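Local coordinates for protein methyltransferase FkbM (Methylobacillus flagellatus KT, PDB 2PY6) that is probably a methyltransferase of the FkbM family, though its substrate is not established, at residues A[183-188]-A[208-213]. Numbering follows the deposited sequence.
Sequences DDYSVQ and VERPYS
Tyr-185 reaches from the first turn of helix 184-199 to the loop that follows helix 203-208, tying the start of one helix to the exit of the next in a helical layer beside the Rossmann-like methyltransferase sheet. One hydrogen bond crosses the contact: Tyr-185 OH donates to Val-208 O at 2.4 Å, a very short distance. CG of the tyrosine lies anti to the backbone N (chi1 -175°), which carries the ring away from its own helix and lets the hydroxyl meet that carbonyl.

Apolar contacts flank this bond. Val-208 CB sits 4.1 Å from Tyr-185 CE1, while Arg-210 brings CD to the ring edge, near its plane, 3.8 Å from CE2. Beyond CD the arginine leaves the ring, and its NE bonds to Glu-209 O of the second subunit, whose own Tyr-185 stacks on this one; the contact is therefore part of a subunit interface. The extended Gln-188 chain crosses Val-208 at an angle, with OE1 3.8 Å from CG1, and its NE2 bonds to Pro-16 O.

Within the helix start, Asp-183 is the N-cap: OD2 accepts Ser-186 N at a long 3.3 Å, from well above the carboxylate plane, and OD1 takes Ser-186 OG on its syn side at 2.6 Å.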
loop_
_atom_site.group_PDB
_atom_site.type_symbol
_atom_site.label_atom_id
_atom_site.label_comp_id
_atom_site.label_asym_id
_atom_site.label_seq_id
_atom_site.Cartn_x
_atom_site.Cartn_y
_atom_site.Cartn_z
ATOM N N ASP A 183 18.318 6.583 -39.333
ATOM C CA ASP A 183 16.993 6.001 -39.502
ATOM C C ASP A 183 15.894 7.059 -39.318
ATOM O O ASP A 183 16.083 8.074 -38.632
ATOM C CB ASP A 183 16.829 4.809 -38.525
ATOM C CG ASP A 183 16.813 5.236 -37.065
ATOM O OD1 ASP A 183 17.836 5.770 -36.552
ATOM O OD2 ASP A 183 15.760 5.035 -36.433
ATOM N N ASP A 184 14.765 6.834 -39.980
ATOM C CA ASP A 184 13.644 7.741 -39.943
ATOM C C ASP A 184 13.064 7.957 -38.559
ATOM O O ASP A 184 12.634 9.060 -38.233
ATOM C CB ASP A 184 12.542 7.258 -40.887
ATOM C CG ASP A 184 12.977 7.240 -42.368
ATOM O OD1 ASP A 184 13.647 8.179 -42.838
ATOM O OD2 ASP A 184 12.585 6.298 -43.090
ATOM N N TYR A 185 13.021 6.925 -37.732
ATOM C CA TYR A 185 12.457 7.067 -36.390
ATOM C C TYR A 185 13.299 8.007 -35.459
ATOM O O TYR A 185 12.779 8.727 -34.597
ATOM C CB TYR A 185 12.207 5.647 -35.800
ATOM C CG TYR A 185 11.503 5.619 -34.457
ATOM C CD1 TYR A 185 10.508 6.546 -34.135
ATOM C CD2 TYR A 185 11.766 4.618 -33.546
ATOM C CE1 TYR A 185 9.836 6.503 -32.907
ATOM C CE2 TYR A 185 11.096 4.570 -32.320
ATOM C CZ TYR A 185 10.129 5.523 -32.012
ATOM O OH TYR A 185 9.449 5.463 -30.816
ATOM N N SER A 186 14.607 8.001 -35.662
ATOM C CA SER A 186 15.496 8.912 -34.984
ATOM C C SER A 186 15.198 10.332 -35.414
ATOM O O SER A 186 15.193 11.252 -34.589
ATOM C CB SER A 186 16.941 8.587 -35.324
ATOM O OG SER A 186 17.357 7.459 -34.608
ATOM N N VAL A 187 14.966 10.529 -36.710
ATOM C CA VAL A 187 14.624 11.854 -37.228
ATOM C C VAL A 187 13.285 12.278 -36.614
ATOM O O VAL A 187 13.143 13.374 -36.080
ATOM C CB VAL A 187 14.561 11.882 -38.768
ATOM C CG1 VAL A 187 14.043 13.219 -39.249
ATOM C CG2 VAL A 187 15.936 11.595 -39.364
ATOM N N GLN A 188 12.293 11.413 -36.652
ATOM C CA GLN A 188 11.015 11.784 -36.043
ATOM C C GLN A 188 11.210 12.138 -34.550
ATOM O O GLN A 188 10.649 13.122 -34.032
ATOM C CB GLN A 188 9.987 10.680 -36.218
ATOM C CG GLN A 188 8.519 11.181 -36.021
ATOM C CD GLN A 188 7.541 10.036 -35.859
ATOM O OE1 GLN A 188 7.892 8.954 -35.339
ATOM N NE2 GLN A 188 6.306 10.253 -36.309
ATOM N N VAL A 208 6.567 9.632 -29.857
ATOM C CA VAL A 208 7.788 8.878 -30.150
ATOM C C VAL A 208 8.399 8.065 -28.983
ATOM O O VAL A 208 9.234 7.215 -29.208
ATOM C CB VAL A 208 8.898 9.838 -30.683
ATOM C CG1 VAL A 208 8.440 10.530 -31.962
ATOM C CG2 VAL A 208 9.329 10.887 -29.612
ATOM N N GLU A 209 8.001 8.365 -27.757
ATOM C CA GLU A 209 8.591 7.761 -26.584
ATOM C C GLU A 209 8.572 6.223 -26.555
ATOM O O GLU A 209 7.663 5.578 -27.050
ATOM C CB GLU A 209 7.906 8.270 -25.311
ATOM C CG GLU A 209 6.584 7.563 -24.976
ATOM C CD GLU A 209 5.896 8.082 -23.718
ATOM O OE1 GLU A 209 5.240 9.092 -23.815
ATOM O OE2 GLU A 209 5.980 7.452 -22.646
ATOM N N ARG A 210 9.592 5.674 -25.914
ATOM C CA ARG A 210 9.725 4.255 -25.673
ATOM C C ARG A 210 9.765 4.110 -24.170
ATOM O O ARG A 210 9.941 5.114 -23.467
ATOM C CB ARG A 210 10.971 3.740 -26.382
ATOM C CG ARG A 210 10.861 4.033 -27.903
ATOM C CD ARG A 210 11.366 2.981 -28.834
ATOM N NE ARG A 210 11.073 1.649 -28.320
ATOM C CZ ARG A 210 11.975 0.746 -27.991
ATOM N NH1 ARG A 210 13.270 0.900 -28.292
ATOM N NH2 ARG A 210 11.580 -0.385 -27.441
ATOM N N PRO A 211 9.504 2.899 -23.646
ATOM C CA PRO A 211 9.564 2.746 -22.199
ATOM C C PRO A 211 10.955 2.974 -21.590
ATOM O O PRO A 211 12.003 2.779 -22.257
ATOM C CB PRO A 211 9.165 1.275 -21.985
ATOM C CG PRO A 211 8.438 0.887 -23.207
ATOM C CD PRO A 211 9.134 1.641 -24.302
ATOM N N TYR A 212 10.951 3.419 -20.341
ATOM C CA TYR A 212 12.168 3.585 -19.525
ATOM C C TYR A 212 12.977 2.291 -19.494
ATOM O O TYR A 212 14.212 2.316 -19.658
ATOM C CB TYR A 212 11.783 4.116 -18.124
ATOM C CG TYR A 212 12.953 4.287 -17.191
ATOM C CD1 TYR A 212 13.864 5.320 -17.367
ATOM C CD2 TYR A 212 13.150 3.402 -16.140
ATOM C CE1 TYR A 212 14.966 5.471 -16.501
ATOM C CE2 TYR A 212 14.242 3.536 -15.272
ATOM C CZ TYR A 212 15.138 4.579 -15.464
ATOM O OH TYR A 212 16.196 4.720 -14.603
ATOM N N SER A 213 12.281 1.166 -19.381
ATOM C CA SER A 213 12.899 -0.189 -19.380
ATOM C C SER A 213 13.728 -0.573 -20.608
ATOM O O SER A 213 14.476 -1.547 -20.587
ATOM C CB SER A 213 11.822 -1.261 -19.204
ATOM O OG SER A 213 10.960 -1.338 -20.336
#